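Local atomic coordinates of Fe(2+) transporter FeoB (Legionella pneumophila, PDB entry 3IBY), a protein that probably transports ferrous iron across the bacterial inner membrane in a GTP-driven uptake system, the present chain being its cytosolic N-terminal part. Residues A[43-48]-A[160-165]; A[181-186]-A[232-237]; A[187-192]-A[221-226]. One frame throughout, in Å; residues are numbered along the deposited sequence.

The three contacts divide between the two domains of this cytosolic fragment. Interaction 1 lies in the GTPase domain and joins a hairpin tip to helix 154-162, whereas interactions 2 and 3 belong to the helical domain on the opposite side of the chain's centre, about 38 to 39 Å away between centres. The latter two share helix 177-193 and touch through L186 CD1 and L223 CD1, 3.7 Å apart. Each combines buried apolar residues (F43 and L161; L183 and L234; L190 and L223) with a more open margin. That margin carries an imidazole face in interaction 1, the aliphatic part of a glutamine in interaction 2, and an amide and an ammonium group in interaction 3.

Interaction 1: residues A[43-48]-A[160-165]; sequences FLLGEH and SLLHCS
The contact sits at the tip of a beta hairpin of the GTPase domain, where strands 37-45 and 48-54 of the central sheet meet the end of helix 154-162. A type II' turn from L45 to H48 reverses the chain, with G46 adopting the positive phi (78°) of such a turn, and L45 N donates to H48 O at 2.8 Å, pairing the two strands where the turn leaves them. Three side chains from the hairpin meet two consecutive leucines, L161 and L162, and no hydrogen bond links the segments. L162 divides its two methyl branches between neighbouring partners. Its CD2 stands over one face of the H48 imidazole, 3.8 Å from the ring centroid and 20° off the ring normal, a CH-pi contact in which the methyl is offset toward CG, the closest ring atom at 3.6 Å. Within the hairpin, the carbonyl oxygen L45 O lies at the edge of the same ring and in its plane, so the turn borders the imidazole at its rim while the leucine takes a face. The other methyl, L162 CD1, rests against the branch point of L45, with CG at 4.1 Å. Deeper in, the F43 ring presents its edge rather than a face: CZ meets L161 CD1 at 3.6 Å, near the ring plane. With chi1 at 61°, the F43 ring is tucked between the two backbone directions, and its far end reaches L161. The contact thus grades from buried F43 and L161, through partly exposed L45 and L162, to the exposed imidazole of H48. F43 also packs on I50 and I52 of strand 48-54 and on Q158 of helix 154-162, while L161 reaches I88 of strand 86-92, tying the helix end to the sheet.

Interaction 2: residues A[181-186]-A[232-237]; sequences QILNDL and QNLDVL
I182 overlaps L234 with its CG2 methyl, which lies 4.0 Å from L234 CD2 as the two side chains run past each other in opposite directions. The same CD2 methyl also meets L183 at the next position of the helix, where L183 CD2 lies 4.2 Å away, so one branch of L234 serves two successive residues of segment 181-186. The longer arm of I182 reaches elsewhere: CG1 points away from the carbonyl carbon (chi1 -68°), and CD1 at its end lies 4.1 Å from Q232 CG. Q232 therefore contributes an aliphatic carbon to the contact. The union is wholly apolar, with no hydrogen bond across it. It gathers at the start of helix 234-253, where N233 occupies the N-cap position without a capping bond from its side chain. L234, the first residue of that helix, is buried, as is L183, whereas I182 and Q232 lie nearer the surface. Around them the other helices of this helical domain close in: A208 of helix 197-209 touches both L183 and L234, and L227 of helix 219-229 touches I182 and L234, placing the contact where all four helices converge.

Interaction 3: residues A[187-192]-A[221-226]; sequences ENQLIS and ESLLIK
Q189 is the first residue of segment 187-192 to touch L223 and K226, across a near-antiparallel pair of helices in the helical (GDI) domain that follows the GTPase domain. The two short axes run at 159° to each other and come no nearer than 13.1 Å, a wide spacing that leaves side chains alone to bridge the helices. With CG trans to its main-chain N (chi1 -150°) and the chain extended beyond it, Q189 carries its amide across to the partner helix. The amide carbon CD lies 3.8 Å from L223 CD2, and the amide also approaches the ammonium group of K226, whose NZ is likewise 3.8 Å from Q189 CD. These two side chains come from opposite directions and meet at the surface end of the contact. L190 follows on the buried side: its CD2 rests 4.3 Å from L223 CD1, so the two methyls of L223 are split between Q189 and L190. F203 and L207 of helix 197-209 pack against L190 and L223, respectively. At the end of the segment, S192 turns back on its own helix, with OG donating to N188 O at 3.1 Å from 39° out of the carbonyl plane.

Interaction 1: residues A[43-48]-A[160-165]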
loop_
_atom_site.group_PDB
_atom_site.type_symbol
_atom_site.label_atom_id
_atom_site.label_comp_id
_atom_site.label_asym_id
_atom_site.label_seq_id
_atom_site.Cartn_x
_atom_site.Cartn_y
_atom_site.Cartn_z
ATOM N N PHE A 43 -6.728 7.902 18.244
ATOM C CA PHE A 43 -7.303 9.196 18.461
ATOM C C PHE A 43 -8.814 9.115 18.419
ATOM O O PHE A 43 -9.374 8.216 17.823
ATOM C CB PHE A 43 -6.735 10.223 17.471
ATOM C CG PHE A 43 -6.997 9.909 16.030
ATOM C CD1 PHE A 43 -6.198 9.018 15.344
ATOM C CD2 PHE A 43 -8.037 10.515 15.352
ATOM C CE1 PHE A 43 -6.436 8.727 14.018
ATOM C CE2 PHE A 43 -8.276 10.256 14.001
ATOM C CZ PHE A 43 -7.475 9.353 13.329
ATOM N N LEU A 44 -9.466 10.050 19.099
ATOM C CA LEU A 44 -10.894 10.215 18.991
ATOM C C LEU A 44 -11.208 11.137 17.823
ATOM O O LEU A 44 -10.441 12.044 17.523
ATOM C CB LEU A 44 -11.448 10.767 20.295
ATOM C CG LEU A 44 -11.422 9.773 21.450
ATOM C CD1 LEU A 44 -11.852 10.442 22.775
ATOM C CD2 LEU A 44 -12.271 8.544 21.144
ATOM N N LEU A 45 -12.324 10.877 17.145
ATOM C CA LEU A 45 -12.747 11.648 15.985
ATOM C C LEU A 45 -14.234 11.770 16.115
ATOM O O LEU A 45 -15.033 11.100 15.431
ATOM C CB LEU A 45 -12.345 10.952 14.699
ATOM C CG LEU A 45 -12.556 11.765 13.405
ATOM C CD1 LEU A 45 -12.525 13.284 13.651
ATOM C CD2 LEU A 45 -11.527 11.366 12.312
ATOM N N GLY A 46 -14.596 12.648 17.041
ATOM C CA GLY A 46 -15.930 12.710 17.596
ATOM C C GLY A 46 -16.058 11.594 18.612
ATOM O O GLY A 46 -15.179 11.408 19.474
ATOM N N GLU A 47 -17.150 10.839 18.491
ATOM C CA GLU A 47 -17.428 9.758 19.417
ATOM C C GLU A 47 -16.624 8.543 18.985
ATOM O O GLU A 47 -16.249 7.742 19.834
ATOM C CB GLU A 47 -18.922 9.486 19.480
ATOM C CG GLU A 47 -19.752 10.807 19.518
ATOM C CD GLU A 47 -20.976 10.769 20.424
ATOM O OE1 GLU A 47 -20.941 10.098 21.478
ATOM O OE2 GLU A 47 -21.974 11.454 20.093
ATOM N N HIS A 48 -16.321 8.472 17.679
ATOM C CA HIS A 48 -15.481 7.440 17.047
ATOM C C HIS A 48 -14.013 7.292 17.514
ATOM O O HIS A 48 -13.221 8.213 17.376
ATOM C CB HIS A 48 -15.431 7.698 15.547
ATOM C CG HIS A 48 -16.760 7.560 14.879
ATOM N ND1 HIS A 48 -17.586 8.640 14.636
ATOM C CD2 HIS A 48 -17.419 6.467 14.427
ATOM C CE1 HIS A 48 -18.698 8.218 14.061
ATOM N NE2 HIS A 48 -18.623 6.904 13.923
ATOM N N SER A 160 -11.868 12.079 6.060
ATOM C CA SER A 160 -11.853 11.010 5.081
ATOM C C SER A 160 -11.713 9.594 5.694
ATOM O O SER A 160 -12.117 8.610 5.063
ATOM C CB SER A 160 -10.697 11.261 4.129
ATOM O OG SER A 160 -10.804 10.469 2.981
ATOM N N LEU A 161 -11.163 9.475 6.900
ATOM C CA LEU A 161 -11.121 8.187 7.591
ATOM C C LEU A 161 -12.449 7.600 7.938
ATOM O O LEU A 161 -12.621 6.405 7.854
ATOM C CB LEU A 161 -10.394 8.297 8.895
ATOM C CG LEU A 161 -8.914 8.128 8.750
ATOM C CD1 LEU A 161 -8.413 8.020 10.157
ATOM C CD2 LEU A 161 -8.588 6.892 7.916
ATOM N N LEU A 162 -13.367 8.436 8.384
ATOM C CA LEU A 162 -14.707 7.994 8.706
ATOM C C LEU A 162 -15.496 7.470 7.501
ATOM O O LEU A 162 -16.450 6.729 7.674
ATOM C CB LEU A 162 -15.492 9.140 9.346
ATOM C CG LEU A 162 -15.045 9.561 10.735
ATOM C CD1 LEU A 162 -15.837 10.788 11.153
ATOM C CD2 LEU A 162 -15.228 8.431 11.720
ATOM N N HIS A 163 -15.132 7.878 6.291
ATOM C CA HIS A 163 -15.839 7.428 5.082
ATOM C C HIS A 163 -14.925 6.539 4.228
ATOM O O HIS A 163 -15.045 6.496 3.003
ATOM C CB HIS A 163 -16.337 8.629 4.273
ATOM C CG HIS A 163 -16.818 9.766 5.117
ATOM N ND1 HIS A 163 -17.859 9.640 6.011
ATOM C CD2 HIS A 163 -16.402 11.053 5.205
ATOM C CE1 HIS A 163 -18.068 10.801 6.609
ATOM N NE2 HIS A 163 -17.195 11.674 6.141
ATOM N N CYS A 164 -14.010 5.831 4.880
ATOM C CA CYS A 164 -13.099 4.936 4.189
ATOM C C CYS A 164 -13.555 3.527 4.447
ATOM O O CYS A 164 -12.915 2.782 5.200
ATOM C CB CYS A 164 -11.675 5.124 4.694
ATOM S SG CYS A 164 -10.447 4.182 3.748
ATOM N N SER A 165 -14.687 3.179 3.835
ATOM C CA SER A 165 -15.264 1.825 3.928
ATOM C C SER A 165 -15.450 1.086 2.576
ATOM O O SER A 165 -15.768 -0.104 2.567
ATOM C CB SER A 165 -16.596 1.869 4.687
ATOM O OG SER A 165 -17.646 2.403 3.890
#

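Interaction 2: residues A[181-186]-A[232-237]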
loop_
_atom_site.group_PDB
_atom_site.type_symbol
_atom_site.label_atom_id
_atom_site.label_comp_id
_atom_site.label_asym_id
_atom_site.label_seq_id
_atom_site.Cartn_x
_atom_site.Cartn_y
_atom_site.Cartn_z
ATOM N N GLN A 181 -2.465 -15.420 -18.684
ATOM C CA GLN A 181 -2.861 -16.801 -18.554
ATOM C C GLN A 181 -2.342 -17.391 -17.220
ATOM O O GLN A 181 -3.104 -18.003 -16.473
ATOM C CB GLN A 181 -2.353 -17.589 -19.775
ATOM C CG GLN A 181 -3.093 -18.910 -20.090
ATOM C CD GLN A 181 -2.303 -20.190 -19.734
ATOM O OE1 GLN A 181 -1.076 -20.161 -19.495
ATOM N NE2 GLN A 181 -3.011 -21.326 -19.728
ATOM N N ILE A 182 -1.061 -17.177 -16.908
ATOM C CA ILE A 182 -0.426 -17.812 -15.743
ATOM C C ILE A 182 -1.000 -17.275 -14.443
ATOM O O ILE A 182 -1.254 -18.036 -13.528
ATOM C CB ILE A 182 1.124 -17.612 -15.718
ATOM C CG1 ILE A 182 1.792 -18.371 -16.856
ATOM C CG2 ILE A 182 1.727 -18.108 -14.378
ATOM C CD1 ILE A 182 3.258 -18.012 -17.071
ATOM N N LEU A 183 -1.179 -15.961 -14.366
ATOM C CA LEU A 183 -1.777 -15.343 -13.195
ATOM C C LEU A 183 -3.235 -15.794 -12.992
ATOM O O LEU A 183 -3.677 -15.945 -11.838
ATOM C CB LEU A 183 -1.715 -13.812 -13.275
ATOM C CG LEU A 183 -0.389 -13.032 -13.141
ATOM C CD1 LEU A 183 -0.652 -11.572 -13.479
ATOM C CD2 LEU A 183 0.301 -13.132 -11.743
ATOM N N ASN A 184 -3.985 -16.019 -14.077
ATOM C CA ASN A 184 -5.372 -16.468 -13.923
ATOM C C ASN A 184 -5.466 -17.953 -13.507
ATOM O O ASN A 184 -6.394 -18.335 -12.777
ATOM C CB ASN A 184 -6.211 -16.173 -15.182
ATOM C CG ASN A 184 -6.249 -14.687 -15.543
ATOM O OD1 ASN A 184 -6.162 -13.803 -14.695
ATOM N ND2 ASN A 184 -6.367 -14.418 -16.815
ATOM N N ASP A 185 -4.516 -18.786 -13.960
ATOM C CA ASP A 185 -4.405 -20.186 -13.475
ATOM C C ASP A 185 -4.040 -20.170 -11.984
ATOM O O ASP A 185 -4.634 -20.856 -11.159
ATOM C CB ASP A 185 -3.359 -21.012 -14.263
ATOM C CG ASP A 185 -3.934 -21.671 -15.531
ATOM O OD1 ASP A 185 -3.145 -22.010 -16.451
ATOM O OD2 ASP A 185 -5.173 -21.845 -15.617
ATOM N N LEU A 186 -3.063 -19.352 -11.651
ATOM C CA LEU A 186 -2.600 -19.244 -10.297
ATOM C C LEU A 186 -3.750 -18.809 -9.381
ATOM O O LEU A 186 -4.020 -19.488 -8.393
ATOM C CB LEU A 186 -1.424 -18.279 -10.254
ATOM C CG LEU A 186 -0.479 -18.415 -9.087
ATOM C CD1 LEU A 186 0.113 -19.805 -9.056
ATOM C CD2 LEU A 186 0.597 -17.358 -9.204
ATOM N N GLN A 232 9.496 -18.062 -17.727
ATOM C CA GLN A 232 8.929 -16.807 -18.246
ATOM C C GLN A 232 9.470 -15.558 -17.562
ATOM O O GLN A 232 9.342 -14.471 -18.135
ATOM C CB GLN A 232 7.391 -16.791 -18.138
ATOM C CG GLN A 232 6.645 -17.420 -19.342
ATOM C CD GLN A 232 6.543 -16.526 -20.602
ATOM O OE1 GLN A 232 6.375 -15.298 -20.521
ATOM N NE2 GLN A 232 6.622 -17.162 -21.773
ATOM N N ASN A 233 10.047 -15.698 -16.353
ATOM C CA ASN A 233 10.457 -14.542 -15.515
ATOM C C ASN A 233 9.269 -13.672 -15.186
ATOM O O ASN A 233 9.314 -12.447 -15.303
ATOM C CB ASN A 233 11.490 -13.634 -16.193
ATOM C CG ASN A 233 12.715 -14.354 -16.618
ATOM O OD1 ASN A 233 13.569 -13.765 -17.292
ATOM N ND2 ASN A 233 12.835 -15.635 -16.237
ATOM N N LEU A 234 8.190 -14.295 -14.781
ATOM C CA LEU A 234 7.043 -13.516 -14.391
ATOM C C LEU A 234 7.454 -12.271 -13.575
ATOM O O LEU A 234 6.902 -11.182 -13.776
ATOM C CB LEU A 234 6.094 -14.395 -13.596
ATOM C CG LEU A 234 4.628 -14.122 -13.793
ATOM C CD1 LEU A 234 4.264 -14.318 -15.262
ATOM C CD2 LEU A 234 3.836 -15.054 -12.883
ATOM N N ASP A 235 8.430 -12.409 -12.674
ATOM C CA ASP A 235 8.720 -11.297 -11.726
ATOM C C ASP A 235 9.047 -10.041 -12.493
ATOM O O ASP A 235 8.418 -8.992 -12.317
ATOM C CB ASP A 235 9.805 -11.613 -10.668
ATOM C CG ASP A 235 11.110 -12.131 -11.257
ATOM O OD1 ASP A 235 12.156 -12.002 -10.571
ATOM O OD2 ASP A 235 11.098 -12.675 -12.381
ATOM N N VAL A 236 9.971 -10.196 -13.414
ATOM C CA VAL A 236 10.360 -9.124 -14.286
ATOM C C VAL A 236 9.150 -8.571 -15.046
ATOM O O VAL A 236 8.950 -7.355 -15.056
ATOM C CB VAL A 236 11.443 -9.610 -15.251
ATOM C CG1 VAL A 236 12.028 -8.441 -16.048
ATOM C CG2 VAL A 236 12.535 -10.372 -14.478
ATOM N N LEU A 237 8.354 -9.440 -15.672
ATOM C CA LEU A 237 7.169 -8.986 -16.402
ATOM C C LEU A 237 6.188 -8.225 -15.529
ATOM O O LEU A 237 5.694 -7.186 -15.915
ATOM C CB LEU A 237 6.436 -10.154 -17.042
ATOM C CG LEU A 237 6.735 -10.396 -18.513
ATOM C CD1 LEU A 237 8.192 -10.089 -18.818
ATOM C CD2 LEU A 237 6.366 -11.822 -18.929
#

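Interaction 3: residues A[187-192]-A[221-226]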
loop_
_atom_site.group_PDB
_atom_site.type_symbol
_atom_site.label_atom_id
_atom_site.label_comp_id
_atom_site.label_asym_id
_atom_site.label_seq_id
_atom_site.Cartn_x
_atom_site.Cartn_y
_atom_site.Cartn_z
ATOM N N GLU A 187 -4.454 -17.730 -9.739
ATOM C CA GLU A 187 -5.638 -17.296 -8.979
ATOM C C GLU A 187 -6.650 -18.417 -8.770
ATOM O O GLU A 187 -7.187 -18.576 -7.685
ATOM C CB GLU A 187 -6.342 -16.082 -9.621
ATOM C CG GLU A 187 -7.530 -15.536 -8.778
ATOM C CD GLU A 187 -8.100 -14.150 -9.218
ATOM O OE1 GLU A 187 -8.071 -13.808 -10.418
ATOM O OE2 GLU A 187 -8.618 -13.396 -8.348
ATOM N N ASN A 188 -6.911 -19.201 -9.797
ATOM C CA ASN A 188 -7.931 -20.249 -9.696
ATOM C C ASN A 188 -7.486 -21.468 -8.876
ATOM O O ASN A 188 -8.239 -21.986 -8.059
ATOM C CB ASN A 188 -8.376 -20.652 -11.113
ATOM C CG ASN A 188 -9.160 -19.525 -11.823
ATOM O OD1 ASN A 188 -8.912 -19.210 -13.004
ATOM N ND2 ASN A 188 -10.112 -18.919 -11.091
ATOM N N GLN A 189 -6.260 -21.924 -9.104
ATOM C CA GLN A 189 -5.603 -22.893 -8.228
ATOM C C GLN A 189 -5.895 -22.516 -6.755
ATOM O O GLN A 189 -6.421 -23.342 -5.986
ATOM C CB GLN A 189 -4.093 -22.874 -8.505
ATOM C CG GLN A 189 -3.288 -24.179 -8.281
ATOM C CD GLN A 189 -1.885 -24.150 -8.999
ATOM O OE1 GLN A 189 -1.548 -23.189 -9.701
ATOM N NE2 GLN A 189 -1.090 -25.216 -8.820
ATOM N N LEU A 190 -5.599 -21.260 -6.390
ATOM C CA LEU A 190 -5.812 -20.758 -5.026
ATOM C C LEU A 190 -7.273 -20.820 -4.564
ATOM O O LEU A 190 -7.544 -21.270 -3.457
ATOM C CB LEU A 190 -5.293 -19.317 -4.874
ATOM C CG LEU A 190 -3.791 -19.139 -5.086
ATOM C CD1 LEU A 190 -3.369 -17.762 -4.767
ATOM C CD2 LEU A 190 -3.002 -20.162 -4.269
ATOM N N ILE A 191 -8.208 -20.369 -5.399
ATOM C CA ILE A 191 -9.628 -20.422 -5.036
ATOM C C ILE A 191 -10.046 -21.864 -4.724
ATOM O O ILE A 191 -10.672 -22.115 -3.697
ATOM C CB ILE A 191 -10.526 -19.798 -6.129
ATOM C CG1 ILE A 191 -10.286 -18.285 -6.218
ATOM C CG2 ILE A 191 -11.977 -20.025 -5.835
ATOM C CD1 ILE A 191 -10.656 -17.660 -7.541
ATOM N N SER A 192 -9.650 -22.810 -5.571
ATOM C CA SER A 192 -9.956 -24.244 -5.351
ATOM C C SER A 192 -9.363 -24.790 -4.065
ATOM O O SER A 192 -9.972 -25.654 -3.407
ATOM C CB SER A 192 -9.403 -25.108 -6.492
ATOM O OG SER A 192 -9.837 -24.642 -7.743
ATOM N N GLU A 221 6.449 -22.988 -1.673
ATOM C CA GLU A 221 7.705 -23.296 -2.343
ATOM C C GLU A 221 7.487 -24.167 -3.574
ATOM O O GLU A 221 8.252 -24.098 -4.531
ATOM C CB GLU A 221 8.698 -23.896 -1.360
ATOM C CG GLU A 221 9.290 -22.834 -0.442
ATOM C CD GLU A 221 9.573 -23.346 0.955
ATOM O OE1 GLU A 221 9.888 -24.559 1.089
ATOM O OE2 GLU A 221 9.474 -22.533 1.916
ATOM N N SER A 222 6.421 -24.956 -3.553
ATOM C CA SER A 222 6.065 -25.790 -4.694
ATOM C C SER A 222 5.569 -24.907 -5.827
ATOM O O SER A 222 6.117 -24.935 -6.915
ATOM C CB SER A 222 5.037 -26.879 -4.303
ATOM O OG SER A 222 4.107 -26.400 -3.342
ATOM N N LEU A 223 4.563 -24.090 -5.569
ATOM C CA LEU A 223 4.138 -23.131 -6.587
ATOM C C LEU A 223 5.288 -22.293 -7.211
ATOM O O LEU A 223 5.324 -22.110 -8.420
ATOM C CB LEU A 223 3.063 -22.198 -6.035
ATOM C CG LEU A 223 1.649 -22.750 -5.892
ATOM C CD1 LEU A 223 0.678 -21.577 -5.876
ATOM C CD2 LEU A 223 1.290 -23.725 -7.006
ATOM N N LEU A 224 6.210 -21.804 -6.376
ATOM C CA LEU A 224 7.338 -20.950 -6.830
ATOM C C LEU A 224 8.264 -21.651 -7.833
ATOM O O LEU A 224 8.815 -21.010 -8.728
ATOM C CB LEU A 224 8.188 -20.398 -5.645
ATOM C CG LEU A 224 7.733 -19.087 -4.956
ATOM C CD1 LEU A 224 8.646 -18.631 -3.760
ATOM C CD2 LEU A 224 7.599 -17.950 -5.979
ATOM N N ILE A 225 8.462 -22.949 -7.678
ATOM C CA ILE A 225 9.305 -23.638 -8.633
ATOM C C ILE A 225 8.488 -23.839 -9.894
ATOM O O ILE A 225 9.024 -23.711 -11.003
ATOM C CB ILE A 225 9.919 -24.925 -8.095
ATOM C CG1 ILE A 225 8.879 -25.770 -7.356
ATOM C CG2 ILE A 225 11.064 -24.560 -7.195
ATOM C CD1 ILE A 225 9.401 -27.057 -6.802
ATOM N N LYS A 226 7.189 -24.072 -9.723
ATOM C CA LYS A 226 6.291 -24.200 -10.850
ATOM C C LYS A 226 6.307 -22.943 -11.721
ATOM O O LYS A 226 6.201 -23.040 -12.945
ATOM C CB LYS A 226 4.872 -24.466 -10.379
ATOM C CG LYS A 226 3.902 -24.855 -11.492
ATOM C CD LYS A 226 2.563 -24.161 -11.318
ATOM C CE LYS A 226 1.554 -24.597 -12.365
ATOM N NZ LYS A 226 0.394 -25.340 -11.764
#